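Local coordinates for vacuolar protein sorting-associated protein 54 (Mus musculus, PDB 3N1E), which probably works within the GARP complex in retrograde transport from endosomes to the trans-Golgi network, its C-terminal helical domain being the part described here, at residues K15-H20 and L71-Q76; A30-L35 and L82-S87; S41-E44 and P50-C53; Q60-H65 and T120-A125; A114-Y119 and L134-I139. One frame throughout, in Å; residues are numbered along the deposited sequence.

Interaction 1: residues K15-H20 and L71-Q76; sequences KDYHDH and LLPEEQ
Tyr17 and Leu71 are joined by a single water molecule, whose sound bond is the one it donates to Leu71 O at 2.7 Å. The same water lies against Tyr17 OH at 2.4 Å, too short to be taken at face value, so the bridge is plausible but its precise position doubtful. Tyr17 is in the first turn of helix 17-40, and its first torsion (chi1 175°) extends the ring away from the backbone N, which lets the phenol end reach the loop before helix 74-98. There the phenol and the Pro73 ring meet head-on: Pro73 CG lies at the edge of the aromatic ring, near its plane, and Pro73 CD is 3.8 Å from Tyr17 OH. The second pairing is His18 with Gln76. Their side chains cross at about a right angle, yet imidazole and amide planes are only 5° apart. His18 ND1 and Gln76 NE2 approach to 3.5 Å, but the angle is too poor for a hydrogen bond, and the amide nitrogen sits obliquely to the ring. A bend at chi2 (73°) brings the Gln76 amide round to this position. Behind these residues Leu72 and Gln76 both pack on Ile21, one turn further into helix 17-40. The contact thus illustrates a surface junction between the start of helix 17-40 and the loop leading into helix 74-98: proline against the phenol edge supplies the apolar part, while the polar groups meet through water or merely lie near one another, so no direct polar bond sets the position of these side chains against each other.

Interaction 2: residues A30-L35 and L82-S87; sequences AIMDSL and LRINAS
Met32 and Ile84 make the tight half of this contact, while the solvent side belongs to the Asp33 carboxylate, which Ser87 reaches from the buried side. In the tight half the Ile84 methyl CD1 comes to 3.8 Å from Met32 CG and to the same distance from Met32 CB, so one methyl is pressed against the root of the methionine chain. Met32 bends at both chi2 and chi3, which turns its thioether end away from a straight course across the interface; Met61 and Met64 of helix 52-68 pack against both Met32 and Ile84, so the apolar patch belongs to a core shared by three helices of the bundle. The looser side holds Asp33, partly exposed, whose carboxylate is extended away from its own backbone N (chi1 178°) and so reaches helix 74-98. Ser87 OG donates to Asp33 OD1 at 2.7 Å, and OD1 receives it on its anti lone pair, away from the other carboxylate oxygen. Ser87 itself is buried, with OG 3.3 Å from Asp33 CA, so the hydroxyl is tucked close beside the opposing helix. The backbones are nearest here, Asp33 CA and Ser87 CA standing 5.7 Å apart, a spacing that the small serine permits. His91 NE2, one turn further along helix 74-98, also hydrogen-bonds to Asp33 OD1. Two bonds therefore grip a single carboxylate oxygen, an arrangement that should restrict the rotation of the carboxylate and may favour the protonated form of His91.

Interaction 3: residues S41-E44 and P50-C53; sequences SKYE and PSPC
Tyr43, in the loop that leaves helix 17-40, lies beside the start of helix 52-68, with its CA 6.3 Å from Cys53 CA. A first torsion of 174° stretches the tyrosine out from its backbone N, and the ring reaches the helix start. Two residues meet it there. Ser51 OG approaches at the edge, near the ring plane, 3.6 Å from Tyr43 CE1. Cys53 comes obliquely: its CB is 3.8 Å from Tyr43 CD1, and its SG stands 5.0 Å from the ring centroid at 47° off the normal, an oblique sulfur-aromatic contact. Ser51 is the N-cap of helix 52-68. Its OG sits between the backbone N and the carbonyl carbon (chi1 61°), which lets it accept from Phe54 N in the first turn while touching the ring edge. The same OG and Tyr43 OH both hydrogen-bond to Asp115 OD2, so one carboxylate oxygen ties together the cap and the phenol. The loop is a worked case of a helix-to-helix connection closed by an aromatic residue, and helices 17-40, 74-98 and 107-124 all touch it: Cys53 packs on Leu39 and Leu40 at the end of the first, Tyr43 touches Leu92 and offers its carbonyl to Gln95 on the second, and Asp115 comes from the third.

Interaction 4: residues Q60-H65 and T120-A125; sequences QMTKMH and TGNLQA
Met61 and Asn122 point at each other from two helical segments that run in broadly the same direction, with Met61 CA 7.6 Å from Leu123 CA at the nearest backbone approach. The spacing leaves room for side chains to mediate the contact. Asn122 carries most of it: with chi1 at -178° its side chain stands straight out from the backbone N, and the amide extends across to helix 52-68. Its oxygen OD1 lies 4.4 Å from Met61 CB, a loose approach. Thr62, whose side chain meets the asparagine at about a right angle, places OG1 almost equally far from the two ends of the amide, 3.5 Å from Asn122 ND2 and 3.6 Å from Asn122 OD1; neither is a direct hydrogen bond. A water does the joining. It donates to Thr62 OG1 at 2.7 Å and accepts weakly from Asn122 ND2 at 3.2 Å. Thr62 OG1 bonds to Cys58 O, one turn back in its own helix, and also accepts from the water. Thr62 has a second modelled conformer, and the water bridge is established for this one alone. On the inner flank Met61 is buried and packs on Phe81 of helix 74-98. The chemistry is that of a single-water bridge between two helices: a hydroxyl tied in this conformer to its own helix backbone shares one solvent molecule with an amide, and the polar link between Thr62 and Asn122 is indirect and, at the amide end, weak.

Interaction 5: residues A114-Y119 and L134-I139; sequences ADVAFY and LNMAEI
The Tyr119 ring is the flat group of this contact: the Tyr88 ring stacks against it, and Met136 approaches it obliquely. This is a Met-aromatic contact in the helical bundle, made where the chain's C-terminal tail folds back on helix 107-124. Met136 has a second modelled conformer, and its contacts hold for the conformer described. In this one Met136 SD stands 5.3 Å from the Tyr119 ring centroid, 67° off the normal, and the two side chains cross at about a right angle. The Met136 CE methyl is modelled 3.3 Å from Tyr119 CE1, a shortness that is doubtful. The Tyr119 hydroxyl lies close to the Asn85 side-chain amide and is probably bonded to it. Met136 also serves Val116, one turn earlier in the helix: in the same conformer Val116 CG1 touches Met136 CG at 3.5 Å. The methionine thus fits along two successive turns of helix 107-124, valine against its CG, tyrosine against its CE, as a short 3-10 turn begins. Lys89 of helix 74-98 forms a salt bridge with Glu138 OE1 and hydrogen-bonds to the Leu134 and Asn135 carbonyls just before the turn. A glycerol, probably from the crystallisation liquor, lies about 4 Å from the Val116 side chain. Further along the tail, the side chains of Ile139 and Val116 run antiparallel alongside each other, the extended branch of the isoleucine (chi2 180°) setting Ile139 CD1 3.9 Å from Val116 CG2.

How the interactions relate
Interactions 1 and 2 join the same pair of helices, 17-40 and 74-98, at points whose centres lie 18 Å apart, one at the surface and one buried. Interaction 4 continues the core of interaction 2: Ile84 CG1 packs on Met64 CE at 3.7 Å. Interaction 5 touches interaction 4 through Leu134, whose CD2 is 3.8 Å from Leu123 CD1. Asp115 of segment 114-119 connects interaction 5 to interaction 3, with Asp115 OD2 2.6 Å from Ser51 OG. Interactions 1 and 3 are farthest apart, about 33 Å between centres, on opposite sides of the chain's centre; a magnesium ion lies about 13 Å from the Tyr43 side chain.

Interaction 1: residues K15-H20 and L71-Q76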
# COMPACT_ATOMS: atom_id res chain seq x y z
N LYS A 15 24.51 6.88 -11.20
CA LYS A 15 24.83 7.02 -9.77
C LYS A 15 23.64 7.44 -8.90
O LYS A 15 23.55 7.05 -7.73
CB LYS A 15 26.06 7.92 -9.53
CG LYS A 15 25.87 9.39 -9.81
CD LYS A 15 27.18 10.15 -9.68
CE LYS A 15 27.01 11.61 -10.05
NZ LYS A 15 26.15 12.32 -9.07
N ASP A 16 22.72 8.20 -9.50
CA ASP A 16 21.56 8.74 -8.78
C ASP A 16 20.26 7.99 -9.05
O ASP A 16 19.19 8.44 -8.60
CB ASP A 16 21.36 10.22 -9.12
CG ASP A 16 22.47 11.09 -8.59
OD1 ASP A 16 22.98 10.81 -7.48
OD2 ASP A 16 22.84 12.05 -9.29
N TYR A 17 20.36 6.88 -9.77
CA TYR A 17 19.17 6.18 -10.26
C TYR A 17 18.26 5.79 -9.11
O TYR A 17 17.08 6.15 -9.12
CB TYR A 17 19.55 4.95 -11.11
CG TYR A 17 18.36 4.11 -11.54
CD1 TYR A 17 17.49 4.56 -12.54
CD2 TYR A 17 18.09 2.87 -10.95
CE1 TYR A 17 16.41 3.81 -12.94
CE2 TYR A 17 17.00 2.11 -11.33
CZ TYR A 17 16.16 2.59 -12.33
OH TYR A 17 15.07 1.85 -12.73
N HIS A 18 18.80 5.07 -8.12
CA HIS A 18 18.00 4.60 -6.98
C HIS A 18 17.39 5.71 -6.15
O HIS A 18 16.21 5.64 -5.78
CB HIS A 18 18.82 3.67 -6.08
CG HIS A 18 19.20 2.39 -6.74
ND1 HIS A 18 18.31 1.64 -7.48
CD2 HIS A 18 20.38 1.73 -6.79
CE1 HIS A 18 18.92 0.58 -7.95
NE2 HIS A 18 20.18 0.60 -7.55
N ASP A 19 18.20 6.73 -5.86
CA ASP A 19 17.73 7.87 -5.07
C ASP A 19 16.62 8.61 -5.83
O ASP A 19 15.58 8.94 -5.25
CB ASP A 19 18.90 8.81 -4.73
CG ASP A 19 19.84 8.21 -3.66
OD1 ASP A 19 19.39 7.38 -2.84
OD2 ASP A 19 21.03 8.59 -3.64
N HIS A 20 16.81 8.83 -7.13
CA HIS A 20 15.79 9.54 -7.90
C HIS A 20 14.47 8.77 -8.08
O HIS A 20 13.39 9.38 -8.06
CB HIS A 20 16.32 10.00 -9.26
CG HIS A 20 15.39 10.92 -9.98
ND1 HIS A 20 14.98 12.12 -9.43
CD2 HIS A 20 14.77 10.82 -11.17
CE1 HIS A 20 14.15 12.72 -10.27
NE2 HIS A 20 14.01 11.94 -11.33
N LEU A 71 8.11 -0.31 -14.95
CA LEU A 71 8.85 0.94 -14.77
C LEU A 71 9.74 0.93 -13.54
O LEU A 71 10.61 1.78 -13.39
CB LEU A 71 7.89 2.13 -14.67
CG LEU A 71 7.12 2.45 -15.94
CD1 LEU A 71 6.06 3.48 -15.58
CD2 LEU A 71 8.10 3.01 -16.99
N LEU A 72 9.50 -0.04 -12.65
CA LEU A 72 10.31 -0.16 -11.44
C LEU A 72 10.90 -1.56 -11.31
O LEU A 72 10.22 -2.55 -11.59
CB LEU A 72 9.47 0.15 -10.20
CG LEU A 72 9.09 1.59 -9.88
CD1 LEU A 72 8.18 1.60 -8.67
CD2 LEU A 72 10.32 2.45 -9.64
N PRO A 73 12.17 -1.65 -10.85
CA PRO A 73 12.68 -2.96 -10.46
C PRO A 73 11.82 -3.57 -9.32
O PRO A 73 11.15 -2.83 -8.59
CB PRO A 73 14.11 -2.67 -9.96
CG PRO A 73 14.46 -1.29 -10.42
CD PRO A 73 13.13 -0.56 -10.59
N GLU A 74 11.85 -4.89 -9.20
CA GLU A 74 10.99 -5.61 -8.24
C GLU A 74 11.18 -5.14 -6.79
O GLU A 74 10.20 -4.94 -6.07
CB GLU A 74 11.17 -7.13 -8.36
CG GLU A 74 10.32 -7.94 -7.36
CD GLU A 74 10.64 -9.43 -7.35
OE1 GLU A 74 11.71 -9.81 -6.84
OE2 GLU A 74 9.81 -10.22 -7.83
N GLU A 75 12.43 -4.96 -6.37
CA GLU A 75 12.70 -4.54 -4.99
C GLU A 75 12.08 -3.16 -4.67
O GLU A 75 11.51 -2.98 -3.60
CB GLU A 75 14.21 -4.56 -4.68
CG GLU A 75 14.56 -3.95 -3.32
CD GLU A 75 15.95 -4.35 -2.80
OE1 GLU A 75 16.96 -4.00 -3.46
OE2 GLU A 75 16.03 -4.97 -1.71
N GLN A 76 12.18 -2.22 -5.62
CA GLN A 76 11.59 -0.89 -5.46
C GLN A 76 10.06 -0.95 -5.47
O GLN A 76 9.41 -0.15 -4.81
CB GLN A 76 12.10 0.08 -6.54
CG GLN A 76 13.47 0.69 -6.22
CD GLN A 76 14.67 -0.28 -6.37
OE1 GLN A 76 14.60 -1.29 -7.07
NE2 GLN A 76 15.77 0.04 -5.70
O HOH W 1 13.02 2.95 -13.45

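Interaction 2: residues A30-L35 and L82-S87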
# COMPACT_ATOMS: atom_id res chain seq x y z
N ALA A 30 2.25 10.07 -2.13
CA ALA A 30 1.45 11.20 -1.68
C ALA A 30 0.06 11.14 -2.34
O ALA A 30 -0.98 11.42 -1.70
CB ALA A 30 2.19 12.55 -1.96
N ILE A 31 0.02 10.77 -3.61
CA ILE A 31 -1.24 10.59 -4.30
C ILE A 31 -2.08 9.53 -3.61
O ILE A 31 -3.28 9.73 -3.39
CB ILE A 31 -0.98 10.25 -5.79
CG1 ILE A 31 -0.44 11.51 -6.51
CG2 ILE A 31 -2.22 9.69 -6.46
CD1 ILE A 31 0.28 11.25 -7.84
N MET A 32 -1.47 8.39 -3.28
CA MET A 32 -2.27 7.34 -2.65
C MET A 32 -2.70 7.72 -1.23
O MET A 32 -3.81 7.42 -0.81
CB MET A 32 -1.56 5.99 -2.66
CG MET A 32 -1.20 5.48 -4.03
SD MET A 32 -2.63 5.19 -5.10
CE MET A 32 -3.39 3.81 -4.29
N ASP A 33 -1.80 8.39 -0.50
CA ASP A 33 -2.13 8.87 0.84
C ASP A 33 -3.38 9.77 0.84
O ASP A 33 -4.25 9.63 1.70
CB ASP A 33 -0.93 9.59 1.46
CG ASP A 33 -1.24 10.16 2.82
OD1 ASP A 33 -1.32 9.34 3.77
OD2 ASP A 33 -1.44 11.40 2.92
N SER A 34 -3.49 10.67 -0.16
CA SER A 34 -4.65 11.54 -0.25
C SER A 34 -5.93 10.76 -0.58
O SER A 34 -6.99 11.04 -0.01
CB SER A 34 -4.38 12.67 -1.25
OG SER A 34 -3.30 13.47 -0.79
N LEU A 35 -5.83 9.76 -1.46
CA LEU A 35 -6.96 8.85 -1.73
C LEU A 35 -7.43 8.12 -0.48
O LEU A 35 -8.65 8.07 -0.20
CB LEU A 35 -6.55 7.84 -2.82
CG LEU A 35 -7.66 6.82 -3.14
CD1 LEU A 35 -8.82 7.47 -3.94
CD2 LEU A 35 -7.05 5.63 -3.87
N LEU A 82 5.18 -1.24 0.47
CA LEU A 82 5.30 -1.12 1.93
C LEU A 82 4.96 0.29 2.42
O LEU A 82 4.31 0.43 3.44
CB LEU A 82 6.68 -1.57 2.44
CG LEU A 82 6.86 -3.07 2.28
CD1 LEU A 82 8.35 -3.36 2.49
CD2 LEU A 82 6.02 -3.91 3.30
N ARG A 83 5.37 1.31 1.67
CA ARG A 83 5.03 2.70 2.01
C ARG A 83 3.55 3.00 1.83
O ARG A 83 2.94 3.71 2.65
CB ARG A 83 5.87 3.71 1.18
CG ARG A 83 7.36 3.55 1.41
CD ARG A 83 8.21 4.70 0.84
NE ARG A 83 9.43 4.78 1.67
CZ ARG A 83 10.49 5.54 1.44
NH1 ARG A 83 10.55 6.32 0.36
NH2 ARG A 83 11.52 5.51 2.28
N ILE A 84 2.99 2.52 0.74
CA ILE A 84 1.55 2.66 0.48
C ILE A 84 0.79 1.98 1.63
O ILE A 84 -0.13 2.55 2.20
CB ILE A 84 1.13 2.00 -0.86
CG1 ILE A 84 1.75 2.70 -2.09
CG2 ILE A 84 -0.38 1.93 -0.98
CD1 ILE A 84 1.73 4.16 -2.08
N ASN A 85 1.20 0.76 1.97
CA ASN A 85 0.57 0.04 3.09
C ASN A 85 0.64 0.80 4.41
O ASN A 85 -0.30 0.80 5.19
CB ASN A 85 1.17 -1.37 3.24
CG ASN A 85 0.52 -2.19 4.31
OD1 ASN A 85 1.14 -2.57 5.33
ND2 ASN A 85 -0.73 -2.46 4.13
N ALA A 86 1.77 1.45 4.66
CA ALA A 86 1.93 2.21 5.90
C ALA A 86 0.92 3.36 5.94
O ALA A 86 0.34 3.63 6.98
CB ALA A 86 3.35 2.74 6.01
N SER A 87 0.74 4.04 4.80
CA SER A 87 -0.25 5.10 4.70
C SER A 87 -1.68 4.59 4.91
O SER A 87 -2.46 5.18 5.63
CB SER A 87 -0.15 5.79 3.33
OG SER A 87 -1.23 6.70 3.14

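Interaction 3: residues S41-E44 and P50-C53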
# COMPACT_ATOMS: atom_id res chain seq x y z
N SER A 41 -11.85 8.35 5.66
CA SER A 41 -12.51 9.34 6.52
C SER A 41 -14.02 9.17 6.50
O SER A 41 -14.71 9.66 7.41
CB SER A 41 -12.17 10.78 6.08
OG SER A 41 -10.80 11.07 6.29
N LYS A 42 -14.52 8.52 5.45
CA LYS A 42 -15.96 8.26 5.24
C LYS A 42 -16.34 6.78 5.46
O LYS A 42 -17.48 6.37 5.23
CB LYS A 42 -16.38 8.66 3.81
CG LYS A 42 -16.38 10.16 3.51
CD LYS A 42 -16.78 10.40 2.06
CE LYS A 42 -17.09 11.88 1.78
NZ LYS A 42 -17.36 12.14 0.32
N TYR A 43 -15.39 5.96 5.87
CA TYR A 43 -15.63 4.52 5.96
C TYR A 43 -16.58 4.20 7.10
O TYR A 43 -16.39 4.68 8.21
CB TYR A 43 -14.29 3.83 6.18
CG TYR A 43 -14.30 2.34 6.43
CD1 TYR A 43 -14.94 1.46 5.56
CD2 TYR A 43 -13.65 1.82 7.54
CE1 TYR A 43 -14.91 0.07 5.80
CE2 TYR A 43 -13.62 0.44 7.78
CZ TYR A 43 -14.26 -0.42 6.90
OH TYR A 43 -14.21 -1.78 7.15
N GLU A 44 -17.61 3.40 6.81
CA GLU A 44 -18.47 2.91 7.88
C GLU A 44 -18.40 1.39 7.89
O GLU A 44 -18.33 0.75 6.83
CB GLU A 44 -19.91 3.42 7.75
CG GLU A 44 -20.03 4.94 7.94
CD GLU A 44 -19.59 5.45 9.32
OE1 GLU A 44 -20.13 4.99 10.37
OE2 GLU A 44 -18.71 6.34 9.36
N PRO A 50 -16.36 -7.36 0.40
CA PRO A 50 -15.70 -6.08 0.66
C PRO A 50 -16.62 -4.86 0.58
O PRO A 50 -17.48 -4.82 -0.29
CB PRO A 50 -14.63 -5.99 -0.42
CG PRO A 50 -15.21 -6.85 -1.57
CD PRO A 50 -15.94 -7.97 -0.89
N SER A 51 -16.43 -3.90 1.48
CA SER A 51 -17.18 -2.65 1.48
C SER A 51 -16.84 -1.84 0.21
O SER A 51 -15.79 -2.03 -0.40
CB SER A 51 -16.81 -1.84 2.72
OG SER A 51 -15.41 -1.55 2.68
N PRO A 52 -17.72 -0.90 -0.16
CA PRO A 52 -17.35 -0.04 -1.30
C PRO A 52 -15.99 0.66 -1.13
O PRO A 52 -15.22 0.75 -2.11
CB PRO A 52 -18.50 0.98 -1.35
CG PRO A 52 -19.67 0.23 -0.77
CD PRO A 52 -19.10 -0.65 0.31
N CYS A 53 -15.70 1.14 0.09
CA CYS A 53 -14.45 1.81 0.38
C CYS A 53 -13.27 0.90 0.02
O CYS A 53 -12.36 1.29 -0.72
CB CYS A 53 -14.37 2.18 1.88
SG CYS A 53 -12.85 2.91 2.36

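Interaction 4: residues Q60-H65 and T120-A125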
# COMPACT_ATOMS: atom_id res chain seq x y z
N GLN A 60 -7.67 0.68 -6.98
CA GLN A 60 -6.60 1.66 -7.29
C GLN A 60 -5.20 1.12 -7.03
O GLN A 60 -4.27 1.44 -7.77
CB GLN A 60 -6.84 3.02 -6.63
CG GLN A 60 -8.16 3.65 -6.99
CD GLN A 60 -8.45 3.68 -8.49
OE1 GLN A 60 -7.61 4.07 -9.28
NE2 GLN A 60 -9.61 3.18 -8.87
N MET A 61 -5.06 0.28 -6.00
CA MET A 61 -3.80 -0.40 -5.70
C MET A 61 -3.40 -1.31 -6.86
O MET A 61 -2.25 -1.38 -7.27
CB MET A 61 -3.94 -1.21 -4.40
CG MET A 61 -4.11 -0.37 -3.15
SD MET A 61 -2.53 0.23 -2.59
CE MET A 61 -1.87 0.73 -4.17
N THR A 62 -4.40 -2.02 -7.39
CA THR A 62 -4.22 -2.90 -8.54
C THR A 62 -3.80 -2.10 -9.77
O THR A 62 -2.88 -2.48 -10.49
CB THR A 62 -5.54 -3.65 -8.84
OG1 THR A 62 -5.79 -4.57 -7.77
CG2 THR A 62 -5.50 -4.39 -10.17
N LYS A 63 -4.50 -1.00 -10.01
CA LYS A 63 -4.21 -0.19 -11.19
C LYS A 63 -2.81 0.43 -11.07
O LYS A 63 -2.10 0.55 -12.07
CB LYS A 63 -5.26 0.91 -11.38
CG LYS A 63 -6.59 0.42 -11.89
CD LYS A 63 -6.58 0.08 -13.37
CE LYS A 63 -8.00 -0.22 -13.86
NZ LYS A 63 -8.01 -1.31 -14.88
N MET A 64 -2.44 0.81 -9.85
CA MET A 64 -1.12 1.39 -9.61
C MET A 64 -0.04 0.35 -9.92
O MET A 64 0.95 0.65 -10.59
CB MET A 64 -0.96 1.83 -8.16
CG MET A 64 0.39 2.48 -7.93
SD MET A 64 0.60 2.95 -6.24
CE MET A 64 1.25 1.47 -5.49
N HIS A 65 -0.28 -0.89 -9.49
CA HIS A 65 0.69 -1.96 -9.71
C HIS A 65 0.84 -2.21 -11.21
O HIS A 65 1.97 -2.36 -11.71
CB HIS A 65 0.21 -3.23 -9.00
CG HIS A 65 1.15 -4.39 -9.12
ND1 HIS A 65 1.09 -5.29 -10.16
CD2 HIS A 65 2.16 -4.79 -8.32
CE1 HIS A 65 2.03 -6.20 -10.00
NE2 HIS A 65 2.70 -5.92 -8.90
N THR A 120 -5.66 -7.50 2.18
CA THR A 120 -4.41 -8.26 2.25
C THR A 120 -4.29 -9.26 1.10
O THR A 120 -3.22 -9.42 0.48
CB THR A 120 -4.30 -8.98 3.60
OG1 THR A 120 -4.35 -8.03 4.68
CG2 THR A 120 -3.03 -9.74 3.69
N GLY A 121 -5.39 -9.97 0.85
CA GLY A 121 -5.48 -10.95 -0.23
C GLY A 121 -5.21 -10.29 -1.58
O GLY A 121 -4.40 -10.79 -2.39
N ASN A 122 -5.90 -9.17 -1.83
CA ASN A 122 -5.68 -8.42 -3.04
C ASN A 122 -4.20 -8.04 -3.20
O ASN A 122 -3.63 -8.20 -4.30
CB ASN A 122 -6.52 -7.14 -3.00
CG ASN A 122 -6.36 -6.33 -4.25
OD1 ASN A 122 -5.71 -5.28 -4.27
ND2 ASN A 122 -6.92 -6.85 -5.33
N LEU A 123 -3.62 -7.45 -2.14
CA LEU A 123 -2.24 -6.95 -2.23
C LEU A 123 -1.26 -8.08 -2.51
O LEU A 123 -0.45 -7.98 -3.45
CB LEU A 123 -1.86 -6.21 -0.93
CG LEU A 123 -0.54 -5.43 -0.89
CD1 LEU A 123 -0.64 -4.44 0.27
CD2 LEU A 123 0.68 -6.33 -0.74
N GLN A 124 -1.37 -9.15 -1.73
CA GLN A 124 -0.39 -10.24 -1.77
C GLN A 124 -0.51 -11.07 -3.04
O GLN A 124 0.45 -11.77 -3.42
CB GLN A 124 -0.44 -11.07 -0.48
CG GLN A 124 0.15 -10.23 0.68
CD GLN A 124 0.10 -10.90 2.04
OE1 GLN A 124 -0.73 -11.77 2.31
NE2 GLN A 124 1.01 -10.47 2.93
N ALA A 125 -1.64 -10.95 -3.73
CA ALA A 125 -1.85 -11.63 -5.02
C ALA A 125 -1.24 -10.89 -6.22
O ALA A 125 -1.17 -11.44 -7.33
CB ALA A 125 -3.30 -11.87 -5.24
O HOH W 2 -5.97 -7.23 -8.32

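Interaction 5: residues A114-Y119 and L134-I139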
# COMPACT_ATOMS: atom_id res chain seq x y z
N ALA A 114 -12.61 -8.86 8.30
CA ALA A 114 -13.01 -9.39 6.99
C ALA A 114 -12.60 -8.44 5.84
O ALA A 114 -12.07 -8.87 4.80
CB ALA A 114 -14.54 -9.62 6.98
N ASP A 115 -12.88 -7.16 6.02
CA ASP A 115 -12.54 -6.15 4.99
C ASP A 115 -11.01 -6.13 4.82
O ASP A 115 -10.49 -6.09 3.71
CB ASP A 115 -13.11 -4.79 5.40
CG ASP A 115 -14.05 -4.17 4.36
OD1 ASP A 115 -14.26 -4.73 3.26
OD2 ASP A 115 -14.59 -3.07 4.68
N VAL A 116 -10.29 -6.19 5.93
CA VAL A 116 -8.82 -6.21 5.88
C VAL A 116 -8.32 -7.49 5.21
O VAL A 116 -7.35 -7.43 4.46
CB VAL A 116 -8.23 -6.04 7.29
CG1 VAL A 116 -6.74 -6.38 7.31
CG2 VAL A 116 -8.51 -4.61 7.75
N ALA A 117 -8.98 -8.61 5.44
CA ALA A 117 -8.61 -9.84 4.71
C ALA A 117 -8.76 -9.70 3.19
O ALA A 117 -7.95 -10.24 2.44
CB ALA A 117 -9.41 -11.03 5.20
N PHE A 118 -9.79 -8.99 2.74
CA PHE A 118 -9.91 -8.67 1.30
C PHE A 118 -8.71 -7.82 0.81
O PHE A 118 -8.08 -8.13 -0.20
CB PHE A 118 -11.25 -8.00 1.01
CG PHE A 118 -11.41 -7.58 -0.42
CD1 PHE A 118 -11.74 -8.52 -1.38
CD2 PHE A 118 -11.20 -6.25 -0.80
CE1 PHE A 118 -11.89 -8.15 -2.74
CE2 PHE A 118 -11.36 -5.86 -2.16
CZ PHE A 118 -11.71 -6.81 -3.11
N TYR A 119 -8.38 -6.78 1.56
CA TYR A 119 -7.24 -5.91 1.26
C TYR A 119 -5.94 -6.68 1.17
O TYR A 119 -5.17 -6.52 0.23
CB TYR A 119 -7.13 -4.82 2.34
CG TYR A 119 -5.86 -3.98 2.26
CD1 TYR A 119 -4.72 -4.36 2.94
CD2 TYR A 119 -5.81 -2.82 1.46
CE1 TYR A 119 -3.55 -3.61 2.86
CE2 TYR A 119 -4.63 -2.06 1.39
CZ TYR A 119 -3.54 -2.46 2.11
OH TYR A 119 -2.37 -1.76 2.08
N LEU A 134 3.08 -7.14 6.05
CA LEU A 134 2.18 -5.99 6.13
C LEU A 134 1.89 -5.52 7.54
O LEU A 134 1.44 -4.37 7.74
CB LEU A 134 0.87 -6.33 5.42
CG LEU A 134 1.02 -6.71 3.94
CD1 LEU A 134 -0.39 -7.07 3.41
CD2 LEU A 134 1.66 -5.57 3.11
N ASN A 135 2.09 -6.41 8.51
CA ASN A 135 1.85 -6.12 9.94
C ASN A 135 0.51 -5.44 10.15
O ASN A 135 0.45 -4.33 10.69
CB ASN A 135 2.98 -5.27 10.52
CG ASN A 135 2.88 -5.06 12.05
OD1 ASN A 135 3.54 -4.16 12.59
ND2 ASN A 135 2.07 -5.86 12.73
N MET A 136 -0.55 -6.09 9.69
CA MET A 136 -1.85 -5.45 9.75
C MET A 136 -2.38 -5.31 11.18
O MET A 136 -3.23 -4.44 11.44
CB MET A 136 -2.84 -6.20 8.87
CG MET A 136 -3.39 -5.33 7.81
SD MET A 136 -2.23 -4.59 6.61
CE MET A 136 -3.36 -3.30 6.18
N ALA A 137 -1.87 -6.14 12.09
CA ALA A 137 -2.27 -6.06 13.52
C ALA A 137 -2.02 -4.68 14.15
O ALA A 137 -2.67 -4.32 15.13
CB ALA A 137 -1.57 -7.15 14.33
N GLU A 138 -1.09 -3.92 13.57
CA GLU A 138 -0.81 -2.53 13.96
C GLU A 138 -2.05 -1.62 14.00
O GLU A 138 -2.11 -0.67 14.76
CB GLU A 138 0.28 -1.95 13.04
CG GLU A 138 0.49 -0.45 13.11
CD GLU A 138 1.78 0.01 12.45
OE1 GLU A 138 2.24 -0.66 11.49
OE2 GLU A 138 2.34 1.03 12.91
N ILE A 139 -3.05 -1.90 13.17
CA ILE A 139 -4.24 -1.02 13.11
C ILE A 139 -5.07 -1.00 14.40
O ILE A 139 -5.91 -0.12 14.56
CB ILE A 139 -5.18 -1.38 11.93
CG1 ILE A 139 -5.90 -2.72 12.16
CG2 ILE A 139 -4.40 -1.29 10.59
CD1 ILE A 139 -6.85 -3.11 11.00